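Long-range contacts in glycosyl transferase (Staphylococcus aureus, PDB 5U02), which belongs to the TarS-type glycosyl transferases and comprises a helical linker region followed by two C-terminal beta-rich domains of the E-set (immunoglobulin-like) class: residues Lys138-Ala143 with Gln233-Ala238; Glu227-Asn232 with Asn266-Phe271; Asp313-Met318 with Leu331-Lys336. All blocks are in the same frame, centred on the assembly; numbering follows the deposited sequence.

Interaction 1: Lys138-Ala143 with Gln233-Ala238; sequences KVKMTA and QRNKYA
Met141 and Arg234 lie alongside each other and point the same way, with the methyl CE of Met141 3.7 Å from Arg234 CD. The unbranched thioether chain suits this place because it can fold back at its last torsion (chi3 64°), laying CE on the aliphatic part of the arginine. Arg234 then runs straight on from CG to NE, and its charged end finds Gly231 O, Asn265 OD1 and the ring of Phe260, the last in a cation-pi contact. Lys140 and Asn235, by contrast, cross at about a right angle. The extended lysine passes over the backbone of 233-238, where its CE lies 3.5 Å from Arg234 C, and NZ makes a weak hydrogen bond to Asn235 OD1 at 3.2 Å. An amide suits the site because it accepts through OD1 and donates through ND2: Asn235 ND2 binds Thr142 O at 2.9 Å, with an N-H...O angle of 153°. The touching parts of the backbones run 12° apart and are bridged once, at Met141 and Arg234; Met141 N binds Gln233 O at 2.9 Å and Asn235 N binds Met141 O at 3.0 Å. The loop 233-238 thus borders strand 138-146, which pairs antiparallel with strand 150-159 and holds a classic beta bulge at Thr142 and Ala143 facing Glu154. Phe260 of strand 252-260 packs against Met141.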
loop_
_atom_site.group_PDB
_atom_site.type_symbol
_atom_site.label_atom_id
_atom_site.label_comp_id
_atom_site.label_asym_id
_atom_site.label_seq_id
_atom_site.Cartn_x
_atom_site.Cartn_y
_atom_site.Cartn_z
ATOM N N LYS A 138 7.172 -20.139 5.904
ATOM C CA LYS A 138 8.598 -20.058 6.190
ATOM C C LYS A 138 9.174 -18.818 5.524
ATOM O O LYS A 138 8.886 -18.536 4.357
ATOM C CB LYS A 138 9.325 -21.311 5.687
ATOM C CG LYS A 138 8.888 -22.601 6.353
ATOM C CD LYS A 138 9.451 -22.712 7.762
ATOM C CE LYS A 138 9.297 -24.124 8.309
ATOM N NZ LYS A 138 9.969 -24.296 9.632
ATOM N N VAL A 139 9.981 -18.065 6.270
ATOM C CA VAL A 139 10.539 -16.808 5.789
ATOM C C VAL A 139 12.054 -16.881 5.867
ATOM O O VAL A 139 12.607 -17.313 6.885
ATOM C CB VAL A 139 10.013 -15.608 6.593
ATOM C CG1 VAL A 139 10.662 -14.320 6.096
ATOM C CG2 VAL A 139 8.506 -15.517 6.481
ATOM N N LYS A 140 12.723 -16.457 4.797
ATOM C CA LYS A 140 14.171 -16.315 4.795
ATOM C C LYS A 140 14.514 -14.876 4.432
ATOM O O LYS A 140 13.978 -14.333 3.459
ATOM C CB LYS A 140 14.833 -17.306 3.826
ATOM C CG LYS A 140 16.350 -17.177 3.783
ATOM C CD LYS A 140 16.990 -17.858 2.583
ATOM C CE LYS A 140 18.504 -17.932 2.771
ATOM N NZ LYS A 140 19.177 -18.882 1.841
ATOM N N MET A 141 15.377 -14.251 5.231
ATOM C CA MET A 141 15.825 -12.886 4.961
ATOM C C MET A 141 16.935 -12.967 3.924
ATOM O O MET A 141 18.089 -13.256 4.251
ATOM C CB MET A 141 16.287 -12.211 6.248
ATOM C CG MET A 141 16.641 -10.728 6.101
ATOM S SD MET A 141 17.229 -10.006 7.654
ATOM C CE MET A 141 18.732 -10.939 7.912
ATOM N N THR A 142 16.586 -12.731 2.657
ATOM C CA THR A 142 17.529 -12.917 1.562
ATOM C C THR A 142 18.352 -11.671 1.243
ATOM O O THR A 142 19.321 -11.775 0.485
ATOM C CB THR A 142 16.793 -13.391 0.300
ATOM O OG1 THR A 142 15.532 -12.719 0.189
ATOM C CG2 THR A 142 16.559 -14.898 0.345
ATOM N N ALA A 143 18.003 -10.508 1.793
ATOM C CA ALA A 143 18.855 -9.330 1.676
ATOM C C ALA A 143 18.645 -8.436 2.889
ATOM O O ALA A 143 17.550 -8.385 3.457
ATOM C CB ALA A 143 18.578 -8.537 0.391
ATOM N N GLN A 233 16.611 -17.690 9.561
ATOM C CA GLN A 233 16.949 -18.155 8.223
ATOM C C GLN A 233 17.297 -16.928 7.396
ATOM O O GLN A 233 16.485 -16.003 7.281
ATOM C CB GLN A 233 15.795 -18.936 7.589
ATOM C CG GLN A 233 15.405 -20.195 8.349
ATOM C CD GLN A 233 16.590 -21.114 8.592
ATOM O OE1 GLN A 233 17.358 -21.412 7.675
ATOM N NE2 GLN A 233 16.752 -21.558 9.835
ATOM N N ARG A 234 18.501 -16.909 6.834
ATOM C CA ARG A 234 18.956 -15.716 6.140
ATOM C C ARG A 234 20.161 -16.054 5.279
ATOM O O ARG A 234 20.862 -17.041 5.516
ATOM C CB ARG A 234 19.321 -14.605 7.131
ATOM C CG ARG A 234 20.467 -14.978 8.061
ATOM C CD ARG A 234 20.843 -13.814 8.955
ATOM N NE ARG A 234 21.925 -14.144 9.878
ATOM C CZ ARG A 234 21.744 -14.616 11.107
ATOM N NH1 ARG A 234 20.518 -14.820 11.572
ATOM N NH2 ARG A 234 22.791 -14.876 11.877
ATOM N N ASN A 235 20.389 -15.216 4.273
ATOM C CA ASN A 235 21.699 -15.170 3.653
ATOM C C ASN A 235 22.692 -14.537 4.624
ATOM O O ASN A 235 22.312 -13.883 5.600
ATOM C CB ASN A 235 21.661 -14.382 2.341
ATOM C CG ASN A 235 21.033 -15.165 1.206
ATOM O OD1 ASN A 235 21.136 -16.389 1.152
ATOM N ND2 ASN A 235 20.386 -14.459 0.283
ATOM N N LYS A 236 23.975 -14.743 4.348
ATOM C CA LYS A 236 25.012 -14.257 5.248
ATOM C C LYS A 236 24.894 -12.748 5.431
ATOM O O LYS A 236 24.828 -11.995 4.455
ATOM C CB LYS A 236 26.395 -14.628 4.709
ATOM C CG LYS A 236 27.522 -14.458 5.720
ATOM C CD LYS A 236 28.879 -14.732 5.086
ATOM C CE LYS A 236 29.994 -14.722 6.124
ATOM N NZ LYS A 236 31.320 -15.079 5.533
ATOM N N TYR A 237 24.836 -12.315 6.691
ATOM C CA TYR A 237 24.751 -10.893 7.006
ATOM C C TYR A 237 25.968 -10.166 6.449
ATOM O O TYR A 237 27.108 -10.606 6.634
ATOM C CB TYR A 237 24.647 -10.708 8.517
ATOM C CG TYR A 237 24.431 -9.281 8.987
ATOM C CD1 TYR A 237 23.284 -8.574 8.636
ATOM C CD2 TYR A 237 25.356 -8.659 9.817
ATOM C CE1 TYR A 237 23.080 -7.281 9.082
ATOM C CE2 TYR A 237 25.154 -7.368 10.270
ATOM C CZ TYR A 237 24.019 -6.686 9.900
ATOM O OH TYR A 237 23.829 -5.402 10.349
ATOM N N ALA A 238 25.721 -9.053 5.756
ATOM C CA ALA A 238 26.737 -8.446 4.907
ATOM C C ALA A 238 27.705 -7.538 5.656
ATOM O O ALA A 238 28.668 -7.064 5.047
ATOM C CB ALA A 238 26.064 -7.658 3.780
HETATM O O HOH W 1 14.163 -15.722 8.977
#

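Interaction 2: Glu227-Asn232 with Asn266-Phe271; sequences EVRVGN and NISLYF
Arg229 reaches across to Ile267 and Ser268 and supplies most of the polar grip. Its NH1 donates to Ile267 O at 2.8 Å along a nearly straight line (171°), with the oxygen lying in the guanidinium plane. NH2 makes a weak hydrogen bond to Ser268 OG at 2.7 Å, and the same NH2 forms a salt bridge with Asp214, to which Ser268 OG is also bonded. A long, planar, multiply donating arginine suits this place: one group serves a backbone carbonyl, a hydroxyl and a carboxylate, and Asp214 probably balances its charge.

In van der Waals contact, Asn266 CB packs over the centre of one face of the guanidinium, 3.5 Å from Arg229 CZ, while the amide plane of Asn266 is turned 33° from it. Phe216 is a further, cation-pi partner of Arg229. The bend of the arginine at chi2 (91°) swings the chain beside Asn266, so that Arg229 CG comes within 3.5 Å of Asn266 CG.

One backbone bond joins the segments, from Ile267 N to Val230 O at 3.2 Å. Beside it Gly231 passes close to Asn266, CA to CA 4.1 Å. A beta-carbon on Gly231 would collide with Ile267 N and Asn266 CA, and its backbone angles would press one against the carbonyl before it.

Apolar packing is light, with Val230 CG2 4.2 Å from Ile267 CG2, but both branched residues continue into a core shared with strand 138-146.

Strands 224-229 and 267-274 both pair antiparallel with strand 212-221, on the same edge, one taking over where the other ends, and Arg229 bridges the junction. The arrangement is consistent with the E-set family, whose domains are immunoglobulin-like beta sandwiches.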
loop_
_atom_site.group_PDB
_atom_site.type_symbol
_atom_site.label_atom_id
_atom_site.label_comp_id
_atom_site.label_asym_id
_atom_site.label_seq_id
_atom_site.Cartn_x
_atom_site.Cartn_y
_atom_site.Cartn_z
ATOM N N GLU A 227 2.082 -13.939 12.493
ATOM C CA GLU A 227 3.211 -13.143 12.956
ATOM C C GLU A 227 4.441 -14.034 12.856
ATOM O O GLU A 227 4.590 -14.983 13.632
ATOM C CB GLU A 227 2.983 -12.652 14.385
ATOM C CG GLU A 227 3.616 -11.308 14.707
ATOM C CD GLU A 227 3.633 -11.014 16.200
ATOM O OE1 GLU A 227 3.999 -9.882 16.588
ATOM O OE2 GLU A 227 3.285 -11.920 16.987
ATOM N N VAL A 228 5.311 -13.756 11.891
ATOM C CA VAL A 228 6.488 -14.585 11.654
ATOM C C VAL A 228 7.718 -13.792 12.072
ATOM O O VAL A 228 8.037 -12.762 11.462
ATOM C CB VAL A 228 6.594 -15.041 10.194
ATOM C CG1 VAL A 228 7.857 -15.886 10.004
ATOM C CG2 VAL A 228 5.361 -15.828 9.799
ATOM N N ARG A 229 8.406 -14.272 13.112
ATOM C CA ARG A 229 9.667 -13.674 13.539
ATOM C C ARG A 229 10.752 -14.053 12.543
ATOM O O ARG A 229 10.849 -15.214 12.133
ATOM C CB ARG A 229 10.020 -14.144 14.955
ATOM C CG ARG A 229 11.287 -13.544 15.538
ATOM C CD ARG A 229 10.951 -12.285 16.313
ATOM N NE ARG A 229 12.056 -11.772 17.098
ATOM C CZ ARG A 229 13.044 -11.036 16.595
ATOM N NH1 ARG A 229 13.074 -10.750 15.300
ATOM N NH2 ARG A 229 14.030 -10.588 17.376
ATOM N N VAL A 230 11.546 -13.070 12.119
ATOM C CA VAL A 230 12.443 -13.271 10.988
ATOM C C VAL A 230 13.891 -13.076 11.416
ATOM O O VAL A 230 14.195 -12.367 12.382
ATOM C CB VAL A 230 12.099 -12.336 9.807
ATOM C CG1 VAL A 230 10.660 -12.552 9.355
ATOM C CG2 VAL A 230 12.337 -10.890 10.181
ATOM N N GLY A 231 14.787 -13.719 10.673
ATOM C CA GLY A 231 16.211 -13.541 10.864
ATOM C C GLY A 231 16.982 -14.836 10.995
ATOM O O GLY A 231 18.124 -14.920 10.534
ATOM N N ASN A 232 16.377 -15.858 11.614
ATOM C CA ASN A 232 17.102 -17.095 11.887
ATOM C C ASN A 232 17.399 -17.881 10.617
ATOM O O ASN A 232 18.355 -18.666 10.597
ATOM C CB ASN A 232 16.327 -17.955 12.896
ATOM C CG ASN A 232 15.011 -18.480 12.344
ATOM O OD1 ASN A 232 14.934 -19.619 11.883
ATOM N ND2 ASN A 232 13.968 -17.660 12.398
ATOM N N ASN A 266 17.427 -14.440 15.716
ATOM C CA ASN A 266 16.576 -13.564 14.926
ATOM C C ASN A 266 17.113 -12.138 14.965
ATOM O O ASN A 266 17.855 -11.756 15.869
ATOM C CB ASN A 266 15.134 -13.600 15.433
ATOM C CG ASN A 266 14.468 -14.938 15.191
ATOM O OD1 ASN A 266 14.158 -15.666 16.131
ATOM N ND2 ASN A 266 14.258 -15.275 13.931
ATOM N N ILE A 267 16.711 -11.341 13.983
ATOM C CA ILE A 267 17.293 -10.016 13.807
ATOM C C ILE A 267 16.438 -8.981 14.523
ATOM O O ILE A 267 15.202 -9.037 14.499
ATOM C CB ILE A 267 17.460 -9.684 12.311
ATOM C CG1 ILE A 267 18.235 -8.377 12.139
ATOM C CG2 ILE A 267 16.109 -9.618 11.601
ATOM C CD1 ILE A 267 18.693 -8.133 10.724
ATOM N N SER A 268 17.105 -8.038 15.185
ATOM C CA SER A 268 16.443 -6.956 15.897
ATOM C C SER A 268 17.216 -5.665 15.662
ATOM O O SER A 268 18.315 -5.667 15.101
ATOM C CB SER A 268 16.330 -7.266 17.394
ATOM O OG SER A 268 15.552 -8.430 17.617
ATOM N N LEU A 269 16.629 -4.549 16.088
ATOM C CA LEU A 269 17.240 -3.232 15.950
ATOM C C LEU A 269 17.418 -2.610 17.328
ATOM O O LEU A 269 16.450 -2.483 18.087
ATOM C CB LEU A 269 16.393 -2.317 15.063
ATOM C CG LEU A 269 15.961 -2.920 13.723
ATOM C CD1 LEU A 269 15.164 -1.922 12.900
ATOM C CD2 LEU A 269 17.168 -3.413 12.944
ATOM N N TYR A 270 18.650 -2.215 17.642
ATOM C CA TYR A 270 18.979 -1.579 18.913
ATOM C C TYR A 270 19.164 -0.085 18.682
ATOM O O TYR A 270 19.980 0.321 17.844
ATOM C CB TYR A 270 20.240 -2.202 19.514
ATOM C CG TYR A 270 20.526 -1.813 20.946
ATOM C CD1 TYR A 270 19.822 -2.386 21.997
ATOM C CD2 TYR A 270 21.522 -0.893 21.252
ATOM C CE1 TYR A 270 20.091 -2.040 23.315
ATOM C CE2 TYR A 270 21.796 -0.540 22.565
ATOM C CZ TYR A 270 21.080 -1.116 23.586
ATOM O OH TYR A 270 21.356 -0.767 24.885
ATOM N N PHE A 271 18.411 0.724 19.427
ATOM C CA PHE A 271 18.418 2.179 19.311
ATOM C C PHE A 271 18.815 2.778 20.655
ATOM O O PHE A 271 18.127 2.562 21.660
ATOM C CB PHE A 271 17.043 2.691 18.872
ATOM C CG PHE A 271 16.989 4.172 18.630
ATOM C CD1 PHE A 271 17.496 4.714 17.461
ATOM C CD2 PHE A 271 16.420 5.024 19.568
ATOM C CE1 PHE A 271 17.447 6.079 17.233
ATOM C CE2 PHE A 271 16.363 6.394 19.346
ATOM C CZ PHE A 271 16.875 6.924 18.176
#

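Interaction 3: Asp313-Met318 with Leu331-Lys336; sequences DMIMGM and LSKDIK
Ile315 points toward 331-336 and touches Leu331, Ser332, Lys333 and Ile335, and its conformation divides the work between its branches. CG1 lies beside the backbone N (chi1 -46°), which leaves CG2 anti to it; that methyl meets Leu331 CB at 4.0 Å, while CD1 is carried out to Ile335 CD1, also at 4.0 Å. A beta-branched residue suits this place: its two arms reach different partners. Lys333 crosses Ile315 at about a right angle. Its CG lies between the backbone N and the carbonyl carbon (chi1 69°), and the fully extended chain beyond it lays CE 3.8 Å from Ile315 CG1. CG and CE of the lysine rest against the isoleucine, and NZ reaches Asp313, coming from the opposite direction, in a salt bridge of 3.4 Å from NZ to OD2, whose hydrogen bond is weak. A water bonded to both NZ and Asp313 OD1 spans the same pair. At Gly317 and Leu331 the antiparallel hairpin of strands 313-323 and 326-331 nears its end: they form a non-hydrogen-bonded pair, CA to CA 3.9 Å, a closeness eased by the glycine. The last backbone bond across the segments follows, from Ser332 N to Met316 O at 2.8 Å. Ser332 OG stays near the backbone, sharing a water with Met316 N, and Ser332 also packs on Met314 of the second subunit. Met316 folds away from the loop and meets the Met316 side chains of both other subunits.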
loop_
_atom_site.group_PDB
_atom_site.type_symbol
_atom_site.label_atom_id
_atom_site.label_comp_id
_atom_site.label_asym_id
_atom_site.label_seq_id
_atom_site.Cartn_x
_atom_site.Cartn_y
_atom_site.Cartn_z
ATOM N N ASP A 313 30.394 29.806 4.898
ATOM C CA ASP A 313 30.879 29.165 3.682
ATOM C C ASP A 313 30.367 27.732 3.649
ATOM O O ASP A 313 29.975 27.173 4.678
ATOM C CB ASP A 313 32.411 29.204 3.609
ATOM C CG ASP A 313 32.944 28.848 2.241
ATOM O OD1 ASP A 313 32.215 29.028 1.245
ATOM O OD2 ASP A 313 34.102 28.394 2.161
ATOM N N MET A 314 30.363 27.145 2.453
ATOM C CA MET A 314 29.964 25.751 2.300
ATOM C C MET A 314 30.797 25.111 1.198
ATOM O O MET A 314 31.258 25.787 0.276
ATOM C CB MET A 314 28.445 25.623 2.032
ATOM C CG MET A 314 27.902 26.024 0.647
ATOM S SD MET A 314 28.138 24.810 -0.664
ATOM C CE MET A 314 27.175 23.447 -0.038
ATOM N N ILE A 315 31.021 23.804 1.324
ATOM C CA ILE A 315 31.818 23.040 0.372
ATOM C C ILE A 315 31.100 21.730 0.079
ATOM O O ILE A 315 30.730 20.999 1.005
ATOM C CB ILE A 315 33.241 22.751 0.893
ATOM C CG1 ILE A 315 33.878 24.000 1.500
ATOM C CG2 ILE A 315 34.119 22.214 -0.236
ATOM C CD1 ILE A 315 35.215 23.731 2.152
ATOM N N MET A 316 30.905 21.442 -1.207
ATOM C CA MET A 316 30.329 20.184 -1.655
ATOM C C MET A 316 31.403 19.107 -1.717
ATOM O O MET A 316 32.604 19.389 -1.756
ATOM C CB MET A 316 29.685 20.337 -3.035
ATOM C CG MET A 316 28.464 21.250 -3.083
ATOM S SD MET A 316 27.051 20.550 -2.208
ATOM C CE MET A 316 26.837 19.005 -3.086
ATOM N N GLY A 317 30.957 17.856 -1.732
ATOM C CA GLY A 317 31.878 16.739 -1.766
ATOM C C GLY A 317 31.174 15.483 -2.231
ATOM O O GLY A 317 29.971 15.479 -2.494
ATOM N N MET A 318 31.951 14.408 -2.337
ATOM C CA MET A 318 31.435 13.091 -2.692
ATOM C C MET A 318 31.798 12.114 -1.585
ATOM O O MET A 318 32.977 11.973 -1.239
ATOM C CB MET A 318 31.991 12.622 -4.036
ATOM C CG MET A 318 31.072 12.926 -5.212
ATOM S SD MET A 318 29.701 11.755 -5.306
ATOM C CE MET A 318 30.612 10.215 -5.367
ATOM N N LEU A 331 36.130 16.480 -1.081
ATOM C CA LEU A 331 35.599 17.826 -1.232
ATOM C C LEU A 331 35.894 18.381 -2.623
ATOM O O LEU A 331 36.810 17.939 -3.321
ATOM C CB LEU A 331 36.191 18.755 -0.174
ATOM C CG LEU A 331 35.868 18.419 1.277
ATOM C CD1 LEU A 331 36.639 19.338 2.200
ATOM C CD2 LEU A 331 34.373 18.549 1.511
ATOM N N SER A 332 35.101 19.383 -3.018
ATOM C CA SER A 332 35.259 20.013 -4.323
ATOM C C SER A 332 36.404 21.014 -4.362
ATOM O O SER A 332 36.781 21.455 -5.454
ATOM C CB SER A 332 33.966 20.716 -4.730
ATOM O OG SER A 332 33.735 21.850 -3.915
ATOM N N LYS A 333 36.957 21.386 -3.209
ATOM C CA LYS A 333 38.091 22.294 -3.148
ATOM C C LYS A 333 38.866 22.015 -1.868
ATOM O O LYS A 333 38.451 21.214 -1.027
ATOM C CB LYS A 333 37.642 23.759 -3.204
ATOM C CG LYS A 333 36.900 24.221 -1.962
ATOM C CD LYS A 333 36.696 25.728 -1.970
ATOM C CE LYS A 333 36.137 26.205 -0.641
ATOM N NZ LYS A 333 36.014 27.691 -0.580
ATOM N N ASP A 334 40.004 22.687 -1.727
ATOM C CA ASP A 334 40.808 22.543 -0.523
ATOM C C ASP A 334 40.143 23.247 0.655
ATOM O O ASP A 334 39.440 24.250 0.497
ATOM C CB ASP A 334 42.210 23.117 -0.737
ATOM C CG ASP A 334 43.099 22.204 -1.556
ATOM O OD1 ASP A 334 42.716 21.038 -1.781
ATOM O OD2 ASP A 334 44.189 22.653 -1.967
ATOM N N ILE A 335 40.376 22.719 1.851
ATOM C CA ILE A 335 39.921 23.362 3.074
ATOM C C ILE A 335 41.117 23.516 4.004
ATOM O O ILE A 335 41.848 22.550 4.251
ATOM C CB ILE A 335 38.773 22.586 3.751
ATOM C CG1 ILE A 335 38.305 23.321 5.012
ATOM C CG2 ILE A 335 39.173 21.139 4.059
ATOM C CD1 ILE A 335 37.025 22.762 5.605
ATOM N N LYS A 336 41.338 24.737 4.481
ATOM C CA LYS A 336 42.428 24.980 5.412
ATOM C C LYS A 336 42.147 24.292 6.742
ATOM O O LYS A 336 40.994 24.118 7.146
ATOM C CB LYS A 336 42.628 26.482 5.622
ATOM C CG LYS A 336 43.070 27.215 4.366
ATOM C CD LYS A 336 43.153 28.712 4.592
ATOM C CE LYS A 336 43.668 29.425 3.350
ATOM N NZ LYS A 336 42.788 29.185 2.169
HETATM O O HOH W 2 33.702 29.656 -1.114
HETATM O O HOH W 3 31.659 23.699 -3.294
#

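Interactions 1 and 2 lie within one C-terminal family region and reach the same sheet, their centres about 11 Å apart; Val139 packs on Val228 and Val230, and Met141 on Ile267, so a common apolar layer joins them. Interaction 1 is a surface contact, relying on backbone bonds and amide or amine groups, whereas interaction 2 is buried and leans on an arginine satisfied by backbone, hydroxyl and carboxylate. Their segments alternate along the chain. Interaction 3 lies in the second C-terminal region, its centre about 40 Å from theirs; it too is largely buried, but chiefly through isoleucine and leucine, with a salt bridge alongside, and it alone abuts other subunits.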